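Local coordinates for protein indole-3-acetic acid-amido synthetase GH3.15 (Arabidopsis thaliana, PDB 6E1Q) that joins amino acids, glutamine above all, to the auxin precursor indole-3-butyric acid and to the herbicide 2,4-DB at the expense of ATP, at residues A[451-454]-A[455-458]; A[500-503]-A[504-507]; A[65-68]-A[69-73]; A[32-35]-A[36-40]; A[272-275]-A[276-280]. All coordinates share one frame; numbering follows the deposited sequence. Where two conformers were deposited one is given.

Contact 1. Residues A[451-454]-A[455-458]; sequences AKLL and LEPH
L455 N reaches back to K452 O at 3.0 Å, and E456 N does the same to L453 O at 3.1 Å, two successive i to i+3 hydrogen bonds. Both donors stand well above the carbonyl planes they meet, with a C=O...N angle of 123° for the first, the bent geometry of 3-10 turns. H458 N repeats the spacing on L455 O at 2.8 Å. The ring CD of P457 lies 3.3 Å from L454 O. Of the side chains, L453 and E456 pass slantwise, CD1 of L453 meeting OE2 of E456 at 3.7 Å. The glutamate gets there with CG opposite its own carbonyl carbon (chi1 -74°) and the rest of the chain extended. L455 lays CB and CG beside K452 O, then goes inward to W482 and L484 of strand 477-485. H458 turns its imidazole so that L454 O lies at the ring edge, 3.6 Å from ND1. K452 sends its amine elsewhere, to Q307. The cohesion across this turn is therefore mainly backbone hydrogen bonding, to which the side chains add van der Waals contact; P457, having no N-H, meets L454 O through carbon instead.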
# COMPACT_ATOMS: atom_id res chain seq x y z
N ALA A 451 -15.06 -14.26 -9.97
CA ALA A 451 -15.72 -15.39 -9.34
C ALA A 451 -16.46 -14.98 -8.08
O ALA A 451 -17.55 -15.49 -7.80
CB ALA A 451 -14.70 -16.49 -9.02
N LYS A 452 -15.90 -14.06 -7.29
CA LYS A 452 -16.56 -13.77 -6.01
C LYS A 452 -17.88 -13.04 -6.20
O LYS A 452 -18.75 -13.09 -5.32
CB LYS A 452 -15.63 -12.97 -5.10
CG LYS A 452 -15.44 -11.50 -5.51
CD LYS A 452 -14.54 -10.78 -4.50
CE LYS A 452 -14.29 -9.33 -4.89
NZ LYS A 452 -13.48 -8.62 -3.84
N LEU A 453 -18.06 -12.38 -7.34
CA LEU A 453 -19.35 -11.76 -7.67
C LEU A 453 -20.50 -12.75 -7.62
O LEU A 453 -21.63 -12.38 -7.28
CB LEU A 453 -19.27 -11.13 -9.05
CG LEU A 453 -20.16 -9.91 -9.23
CD1 LEU A 453 -19.48 -8.71 -8.57
CD2 LEU A 453 -20.39 -9.69 -10.72
N LEU A 454 -20.23 -14.02 -7.95
CA LEU A 454 -21.31 -15.01 -7.94
C LEU A 454 -21.88 -15.23 -6.56
O LEU A 454 -22.99 -15.77 -6.44
CB LEU A 454 -20.81 -16.34 -8.50
CG LEU A 454 -20.91 -16.51 -10.03
CD1 LEU A 454 -20.18 -15.39 -10.75
CD2 LEU A 454 -20.35 -17.85 -10.43
N LEU A 455 -21.15 -14.86 -5.50
CA LEU A 455 -21.67 -15.03 -4.15
C LEU A 455 -22.65 -13.94 -3.74
O LEU A 455 -23.41 -14.15 -2.79
CB LEU A 455 -20.54 -15.06 -3.13
CG LEU A 455 -19.36 -16.01 -3.29
CD1 LEU A 455 -18.19 -15.48 -2.46
CD2 LEU A 455 -19.73 -17.44 -2.90
N GLU A 456 -22.63 -12.77 -4.40
CA GLU A 456 -23.53 -11.68 -4.01
C GLU A 456 -24.99 -12.09 -3.95
O GLU A 456 -25.66 -11.69 -2.98
CB GLU A 456 -23.36 -10.48 -4.95
CG GLU A 456 -22.09 -9.68 -4.74
CD GLU A 456 -22.11 -8.37 -5.51
OE1 GLU A 456 -23.13 -8.09 -6.18
OE2 GLU A 456 -21.11 -7.61 -5.45
N PRO A 457 -25.55 -12.84 -4.90
CA PRO A 457 -26.94 -13.27 -4.75
C PRO A 457 -27.19 -14.18 -3.57
O PRO A 457 -28.35 -14.38 -3.21
CB PRO A 457 -27.23 -14.01 -6.08
CG PRO A 457 -26.27 -13.43 -7.04
CD PRO A 457 -25.03 -13.16 -6.24
N HIS A 458 -26.15 -14.75 -2.95
CA HIS A 458 -26.34 -15.65 -1.82
C HIS A 458 -26.01 -14.99 -0.48
O HIS A 458 -25.97 -15.68 0.54
CB HIS A 458 -25.51 -16.91 -2.00
CG HIS A 458 -25.91 -17.72 -3.19
ND1 HIS A 458 -25.59 -17.34 -4.48
CD2 HIS A 458 -26.64 -18.84 -3.29
CE1 HIS A 458 -26.10 -18.22 -5.32
NE2 HIS A 458 -26.74 -19.14 -4.62

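Contact 2. Residues A[500-503]-A[504-507]; sequences MEEC and CFTV
C504 touches the preceding turn through CB, 3.4 Å from E501 O, while its N donates to M500 O in an i to i+4 bond of 3.0 Å. Its sulfur, opposite the carbonyl carbon at chi1 -70°, lies on the face that packs on I530 and F578. F505 follows, its N bonded to E501 O. The ring runs alongside the E502 side chain, carboxylate and ring planes 40° apart and OE2 of E502 3.8 Å from CD2 of F505. K582 completes this group, salt-bridged to E502 OE1 and in a cation-pi contact with F505. The frame is a regular alpha-helix, 497-510 of the C-terminal domain, packed against helix 441-452 through T506 and V507, and against strands 529-533 and 574-579 through M500 and C504. At T506 both N and OG1 donate to E502 O, from opposite faces of the carbonyl plane, the hydroxyl at 2.7 Å. A water 3.0 Å from T506 OG1 donates to it and also to OE2 of E502. A valine here would probably leave E502 O with one donor fewer and that water without its second hold. V507 N bonds C503 O at 3.1 Å, nearly straight at 171°.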
# COMPACT_ATOMS: atom_id res chain seq x y z
N MET A 500 -20.46 -22.80 -5.53
CA MET A 500 -19.01 -22.90 -5.31
C MET A 500 -18.31 -23.53 -6.50
O MET A 500 -17.23 -23.08 -6.90
CB MET A 500 -18.69 -23.71 -4.04
CG MET A 500 -18.93 -22.95 -2.74
SD MET A 500 -18.29 -21.26 -2.85
CE MET A 500 -16.51 -21.55 -2.92
N GLU A 501 -18.92 -24.55 -7.10
CA GLU A 501 -18.31 -25.19 -8.26
C GLU A 501 -18.27 -24.24 -9.45
O GLU A 501 -17.31 -24.24 -10.23
CB GLU A 501 -19.05 -26.48 -8.59
CG GLU A 501 -18.79 -27.59 -7.55
CD GLU A 501 -19.50 -28.92 -7.88
OE1 GLU A 501 -20.64 -28.90 -8.40
OE2 GLU A 501 -18.90 -29.98 -7.60
N GLU A 502 -19.32 -23.42 -9.61
CA GLU A 502 -19.28 -22.42 -10.68
C GLU A 502 -18.25 -21.34 -10.38
O GLU A 502 -17.64 -20.81 -11.32
CB GLU A 502 -20.68 -21.83 -10.90
CG GLU A 502 -20.81 -20.90 -12.12
CD GLU A 502 -20.72 -21.63 -13.46
OE1 GLU A 502 -20.65 -22.88 -13.44
OE2 GLU A 502 -20.73 -20.96 -14.52
N CYS A 503 -18.03 -21.01 -9.10
CA CYS A 503 -16.95 -20.10 -8.74
C CYS A 503 -15.60 -20.64 -9.22
O CYS A 503 -14.79 -19.91 -9.79
CB CYS A 503 -16.91 -19.86 -7.23
SG CYS A 503 -18.23 -18.77 -6.67
N CYS A 504 -15.35 -21.93 -8.96
CA CYS A 504 -14.11 -22.54 -9.40
C CYS A 504 -13.92 -22.34 -10.90
O CYS A 504 -12.85 -21.91 -11.35
CB CYS A 504 -14.11 -24.04 -9.08
SG CYS A 504 -13.98 -24.42 -7.35
N PHE A 505 -14.96 -22.64 -11.67
CA PHE A 505 -14.89 -22.49 -13.12
C PHE A 505 -14.64 -21.04 -13.53
O PHE A 505 -13.89 -20.77 -14.47
CB PHE A 505 -16.18 -22.99 -13.75
CG PHE A 505 -16.31 -22.64 -15.18
CD1 PHE A 505 -15.56 -23.31 -16.14
CD2 PHE A 505 -17.19 -21.64 -15.58
CE1 PHE A 505 -15.69 -23.00 -17.49
CE2 PHE A 505 -17.32 -21.32 -16.93
CZ PHE A 505 -16.57 -22.00 -17.89
N THR A 506 -15.27 -20.10 -12.83
CA THR A 506 -15.20 -18.70 -13.24
C THR A 506 -13.79 -18.16 -13.07
O THR A 506 -13.33 -17.37 -13.90
CB THR A 506 -16.22 -17.88 -12.45
OG1 THR A 506 -17.51 -18.46 -12.64
CG2 THR A 506 -16.26 -16.43 -12.93
N VAL A 507 -13.10 -18.56 -12.00
CA VAL A 507 -11.67 -18.27 -11.89
C VAL A 507 -10.93 -18.82 -13.10
O VAL A 507 -10.15 -18.12 -13.75
CB VAL A 507 -11.08 -18.85 -10.60
CG1 VAL A 507 -9.61 -18.46 -10.49
CG2 VAL A 507 -11.84 -18.37 -9.39
O HOH W 1 -19.74 -18.46 -14.66

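Contact 3. Residues A[65-68]-A[69-73]; sequences VTYE and DIRSY
With CG swung opposite its carbonyl carbon (chi1 -55°), D69 carries OD2 back to the N-cap residue T66, where the backbone N donates to it at 2.9 Å and 175°, on the anti side and 28° out of the carboxylate plane. T66 holds OG1 between its own N and carbonyl carbon, which puts the hydroxyl 3.1 Å from the same OD2 of D69, a weak and unsettled bond. The backbone adds D69 N to T66 O at 3.0 Å and I70 N to Y67 O at 3.1 Å. I70 splits its branches: CG2 meets CG2 of V65 at 4.0 Å, and CD1 meets CD1 of Y67 at 4.2 Å, both pairs crossing near a right angle. An alanine in place of I70 is likely to leave V65 and the Y67 ring without these methyl partners and open a gap against Y404. Further along the same side of the ring, obliquely, CG of R71 lies 3.8 Å from CE2 of Y67. This first turn of helix 67-78 packs on helix 43-49 through Y44 and on strands 105-111 and 404-416; Y67 OH bonds L107 N, and its side chain lies about 5 Å from that of E330, an ATP-binding residue.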
# COMPACT_ATOMS: atom_id res chain seq x y z
N VAL A 65 18.22 -0.36 -14.92
CA VAL A 65 18.64 -1.31 -13.90
C VAL A 65 17.48 -1.65 -12.99
O VAL A 65 16.46 -0.95 -12.94
CB VAL A 65 19.81 -0.75 -13.07
CG1 VAL A 65 21.01 -0.55 -13.96
CG2 VAL A 65 19.41 0.55 -12.39
N THR A 66 17.64 -2.75 -12.26
CA THR A 66 16.78 -3.15 -11.15
C THR A 66 17.54 -2.98 -9.85
O THR A 66 18.75 -2.75 -9.84
CB THR A 66 16.32 -4.60 -11.27
OG1 THR A 66 17.47 -5.45 -11.29
CG2 THR A 66 15.49 -4.82 -12.53
N TYR A 67 16.81 -3.14 -8.73
CA TYR A 67 17.46 -3.13 -7.42
C TYR A 67 18.60 -4.14 -7.36
O TYR A 67 19.66 -3.84 -6.80
CB TYR A 67 16.44 -3.45 -6.32
CG TYR A 67 17.04 -3.30 -4.95
CD1 TYR A 67 17.15 -2.05 -4.35
CD2 TYR A 67 17.56 -4.40 -4.26
CE1 TYR A 67 17.71 -1.91 -3.09
CE2 TYR A 67 18.13 -4.26 -3.00
CZ TYR A 67 18.19 -3.00 -2.42
OH TYR A 67 18.74 -2.82 -1.18
N GLU A 68 18.41 -5.31 -7.97
CA GLU A 68 19.45 -6.33 -7.95
C GLU A 68 20.76 -5.82 -8.54
O GLU A 68 21.84 -6.16 -8.05
CB GLU A 68 18.99 -7.57 -8.72
CG GLU A 68 17.97 -8.44 -8.00
CD GLU A 68 16.64 -7.75 -7.76
OE1 GLU A 68 15.94 -8.18 -6.83
OE2 GLU A 68 16.29 -6.78 -8.48
N ASP A 69 20.69 -4.99 -9.58
CA ASP A 69 21.92 -4.56 -10.24
C ASP A 69 22.68 -3.53 -9.41
O ASP A 69 23.90 -3.41 -9.56
CB ASP A 69 21.63 -3.97 -11.63
CG ASP A 69 20.85 -4.90 -12.53
OD1 ASP A 69 21.24 -6.07 -12.70
OD2 ASP A 69 19.82 -4.44 -13.08
N ILE A 70 22.00 -2.76 -8.57
CA ILE A 70 22.66 -1.69 -7.85
C ILE A 70 22.76 -1.95 -6.35
O ILE A 70 23.26 -1.09 -5.62
CB ILE A 70 21.98 -0.33 -8.14
CG1 ILE A 70 20.48 -0.37 -7.89
CG2 ILE A 70 22.21 0.07 -9.59
CD1 ILE A 70 20.06 0.01 -6.50
N ARG A 71 22.33 -3.12 -5.88
CA ARG A 71 22.36 -3.38 -4.44
C ARG A 71 23.76 -3.22 -3.85
O ARG A 71 23.90 -2.80 -2.68
CB ARG A 71 21.83 -4.79 -4.17
CG ARG A 71 21.84 -5.20 -2.71
CD ARG A 71 21.34 -6.63 -2.55
NE ARG A 71 21.26 -7.00 -1.14
CZ ARG A 71 20.95 -8.21 -0.71
NH1 ARG A 71 20.70 -9.19 -1.59
NH2 ARG A 71 20.90 -8.45 0.59
N SER A 72 24.80 -3.54 -4.62
CA SER A 72 26.15 -3.49 -4.08
C SER A 72 26.55 -2.08 -3.66
O SER A 72 27.23 -1.90 -2.64
CB SER A 72 27.15 -4.04 -5.10
OG SER A 72 27.21 -3.19 -6.24
N TYR A 73 26.15 -1.06 -4.44
CA TYR A 73 26.40 0.32 -4.04
C TYR A 73 25.75 0.62 -2.69
O TYR A 73 26.37 1.24 -1.81
CB TYR A 73 25.90 1.30 -5.12
CG TYR A 73 26.63 1.11 -6.42
CD1 TYR A 73 27.82 1.77 -6.67
CD2 TYR A 73 26.15 0.22 -7.38
CE1 TYR A 73 28.53 1.57 -7.87
CE2 TYR A 73 26.84 0.01 -8.58
CZ TYR A 73 28.02 0.70 -8.82
OH TYR A 73 28.70 0.49 -10.01
O HOH W 2 24.43 -5.25 -6.90

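Contact 4. Residues A[32-35]-A[36-40]; sequences LEAI and LSRNA
L36 and L32 meet one turn apart on helix 24-38, CG of L36 lying 3.8 Å from CD1 of L32 as the two side chains pass at a slant. Their first torsions differ: CG of L32 is opposite its backbone N (chi1 -176°), whereas CG of L36 is opposite its carbonyl carbon (chi1 -61°), and this brings the branched ends together on one flank of the helix. L36 also keeps CG near L32 O, which accepts the backbone N of L36 at 2.9 Å in an almost linear bond of 174°. Both leucines continue onto F58 of helix 55-61, and L36 reaches L45 and L49 of helix 43-49.

I35 is the second centre. Its CG2 methyl lies 3.7 Å from ND2 of N39, and its carbonyl oxygen is gripped twice by that residue, by N at 3.0 Å and by ND2 at 2.9 Å. The amide thus turns back on the helix just where the chain leaves helical geometry; its other end, OD1, takes the N-H of D88, so both polar atoms of this buried group have partners. A34 is the third: its CB sits 4.1 Å above the R38 guanidinium plane, over the centre of one face.

S37 gives E33 O two donors, N and OG, from opposite faces of the carbonyl plane. Apolar contact from the leucines is thus joined by side-chain donors, S37 on the exposed side and N39 among buried neighbours, and the asparagine amide fixes the helix end to the segment holding D88.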
# COMPACT_ATOMS: atom_id res chain seq x y z
N LEU A 32 16.34 16.51 -15.20
CA LEU A 32 17.41 15.65 -15.68
C LEU A 32 18.75 16.39 -15.70
O LEU A 32 19.77 15.87 -15.23
CB LEU A 32 17.07 15.13 -17.08
CG LEU A 32 18.11 14.15 -17.61
CD1 LEU A 32 18.28 13.00 -16.63
CD2 LEU A 32 17.79 13.64 -19.03
N GLU A 33 18.76 17.60 -16.26
CA GLU A 33 19.99 18.37 -16.28
C GLU A 33 20.53 18.59 -14.87
O GLU A 33 21.74 18.51 -14.64
CB GLU A 33 19.79 19.70 -16.99
CG GLU A 33 21.03 20.58 -16.96
CD GLU A 33 20.87 21.85 -17.76
OE1 GLU A 33 20.67 21.76 -18.99
OE2 GLU A 33 20.94 22.94 -17.15
N ALA A 34 19.65 18.87 -13.91
CA ALA A 34 20.11 19.12 -12.55
C ALA A 34 20.71 17.87 -11.93
O ALA A 34 21.78 17.93 -11.31
CB ALA A 34 18.95 19.64 -11.69
N ILE A 35 20.06 16.72 -12.11
CA ILE A 35 20.57 15.48 -11.53
C ILE A 35 21.91 15.12 -12.13
O ILE A 35 22.87 14.80 -11.40
CB ILE A 35 19.56 14.34 -11.73
CG1 ILE A 35 18.35 14.54 -10.82
CG2 ILE A 35 20.24 12.98 -11.44
CD1 ILE A 35 17.21 13.56 -11.10
N LEU A 36 22.01 15.15 -13.46
CA LEU A 36 23.25 14.75 -14.12
C LEU A 36 24.38 15.73 -13.83
O LEU A 36 25.55 15.32 -13.74
CB LEU A 36 23.04 14.64 -15.63
CG LEU A 36 22.00 13.60 -16.06
CD1 LEU A 36 22.04 13.40 -17.56
CD2 LEU A 36 22.17 12.27 -15.32
N SER A 37 24.07 17.02 -13.69
CA SER A 37 25.12 17.99 -13.39
C SER A 37 25.60 17.84 -11.95
O SER A 37 26.81 17.78 -11.69
CB SER A 37 24.63 19.42 -13.65
OG SER A 37 24.05 19.54 -14.93
N ARG A 38 24.68 17.77 -10.99
CA ARG A 38 25.07 17.72 -9.59
C ARG A 38 25.76 16.41 -9.23
O ARG A 38 26.61 16.39 -8.33
CB ARG A 38 23.85 17.96 -8.69
CG ARG A 38 23.53 19.45 -8.50
CD ARG A 38 22.11 19.75 -8.03
NE ARG A 38 21.66 21.08 -8.48
CZ ARG A 38 20.43 21.57 -8.30
NH1 ARG A 38 19.49 20.87 -7.67
NH2 ARG A 38 20.13 22.78 -8.76
N ASN A 39 25.43 15.32 -9.93
CA ASN A 39 25.95 14.00 -9.59
C ASN A 39 27.01 13.51 -10.56
O ASN A 39 27.31 12.31 -10.59
CB ASN A 39 24.81 12.99 -9.50
CG ASN A 39 23.87 13.29 -8.35
OD1 ASN A 39 24.22 13.15 -7.18
ND2 ASN A 39 22.66 13.74 -8.69
N ALA A 40 27.61 14.42 -11.33
CA ALA A 40 28.51 14.05 -12.42
C ALA A 40 29.79 13.39 -11.92
O ALA A 40 30.43 12.64 -12.68
CB ALA A 40 28.86 15.29 -13.24

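Contact 5. Residues A[272-275]-A[276-280]; sequences SLIE and QECSK
I274 and C278 share the buried side of helix 268-278, where CG2 of I274 approaches SG of C278 at 4.0 Å. The isoleucine carries CG2 opposite its backbone N and the cysteine its sulfur opposite the carbonyl carbon, which brings the two together one turn apart. Behind them lie W234, C238 and I241 of helix 220-243 and L290 of helix 286-290. On another flank CG of E277, opposite its carbonyl carbon (chi1 -62°), lies 3.6 Å from L273 O; the bend at chi2 then directs the carboxylate. A water joins the same two residues, donating to L273 O at 3.0 Å and to OE1 of E277 at 2.8 Å, beside a weak direct bond from E277 N. OE2 of E277 is met by NZ of K280 at 3.0 Å on its syn side, 33° out of the carboxylate plane, and has a second cationic partner in R289. E275 extends away to a salt bridge with R242. S279 folds OG back so that hydroxyl and backbone N both donate to E275 O, each at 2.9 Å, from opposite faces of its plane. Such a serine, returning its hydroxyl to the i-4 carbonyl, is a familiar feature of alpha-helices, here near the C-terminal end of one whose I274 and C278 face is buried.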
# COMPACT_ATOMS: atom_id res chain seq x y z
N SER A 272 -20.06 6.52 27.37
CA SER A 272 -21.39 6.00 27.08
C SER A 272 -21.75 6.18 25.61
O SER A 272 -22.37 5.30 25.01
CB SER A 272 -22.44 6.69 27.97
OG SER A 272 -22.39 6.18 29.28
N LEU A 273 -21.36 7.32 25.02
CA LEU A 273 -21.60 7.55 23.60
C LEU A 273 -20.93 6.49 22.74
O LEU A 273 -21.52 5.98 21.78
CB LEU A 273 -21.10 8.95 23.20
CG LEU A 273 -21.88 10.12 23.81
CD1 LEU A 273 -21.28 11.48 23.43
CD2 LEU A 273 -23.34 10.03 23.37
N ILE A 274 -19.68 6.16 23.06
CA ILE A 274 -18.94 5.19 22.28
C ILE A 274 -19.49 3.79 22.51
O ILE A 274 -19.61 3.00 21.57
CB ILE A 274 -17.44 5.27 22.62
CG1 ILE A 274 -16.92 6.66 22.27
CG2 ILE A 274 -16.66 4.23 21.84
CD1 ILE A 274 -15.47 6.85 22.61
N GLU A 275 -19.83 3.48 23.76
CA GLU A 275 -20.47 2.20 24.07
C GLU A 275 -21.78 2.04 23.31
O GLU A 275 -22.09 0.95 22.81
CB GLU A 275 -20.70 2.08 25.59
CG GLU A 275 -19.43 1.72 26.41
CD GLU A 275 -19.48 2.19 27.88
OE1 GLU A 275 -20.46 2.83 28.29
OE2 GLU A 275 -18.52 1.91 28.63
N GLN A 276 -22.56 3.12 23.18
CA GLN A 276 -23.82 3.03 22.44
C GLN A 276 -23.59 2.60 20.99
O GLN A 276 -24.38 1.84 20.43
CB GLN A 276 -24.56 4.37 22.45
CG GLN A 276 -25.75 4.43 23.37
CD GLN A 276 -26.08 5.86 23.76
OE1 GLN A 276 -26.18 6.74 22.90
NE2 GLN A 276 -26.24 6.10 25.06
N GLU A 277 -22.52 3.11 20.37
CA GLU A 277 -22.22 2.73 18.99
C GLU A 277 -21.64 1.33 18.91
O GLU A 277 -21.97 0.58 17.98
CB GLU A 277 -21.24 3.72 18.36
CG GLU A 277 -21.75 5.13 18.27
CD GLU A 277 -23.10 5.21 17.56
OE1 GLU A 277 -23.83 6.18 17.84
OE2 GLU A 277 -23.41 4.33 16.73
N CYS A 278 -20.74 0.97 19.82
CA CYS A 278 -20.08 -0.32 19.71
C CYS A 278 -20.98 -1.48 20.12
O CYS A 278 -20.77 -2.61 19.66
CB CYS A 278 -18.81 -0.35 20.55
SG CYS A 278 -17.47 0.72 20.00
N SER A 279 -22.00 -1.24 20.94
CA SER A 279 -22.84 -2.32 21.41
C SER A 279 -23.91 -2.74 20.41
O SER A 279 -24.60 -3.73 20.65
CB SER A 279 -23.49 -1.94 22.74
OG SER A 279 -24.32 -0.81 22.56
N LYS A 280 -24.06 -2.03 19.29
CA LYS A 280 -25.02 -2.44 18.27
C LYS A 280 -24.58 -3.74 17.59
O LYS A 280 -23.38 -4.00 17.43
CB LYS A 280 -25.21 -1.31 17.24
CG LYS A 280 -25.59 0.02 17.90
CD LYS A 280 -26.23 1.03 16.96
CE LYS A 280 -26.40 2.39 17.65
NZ LYS A 280 -26.28 3.55 16.71
O HOH W 3 -23.44 7.58 20.21

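Contacts 1 and 2 touch, with centres about 10 Å apart: the A451 methyl rests on V507, and L454 on E502 and T506, pairing helices 441-452 and 497-510 of the C-terminal domain. Contacts 3, 4 and 5 belong to the N-terminal domain; the centres of contacts 3 and 4 are about 20 Å apart and they share helix 43-49 as a neighbour, whereas those of contacts 4 and 5 are about 58 Å apart. Contact 2 is half buried with no exposed residue; in contact 1 half are exposed and only A451 and L455 buried. Contact 3 begins a helix by side-chain capping, contacts 4 and 5 add side-chain donors near the C-terminal ends of theirs, and contact 1 relies chiefly on backbone 3-10 bonds.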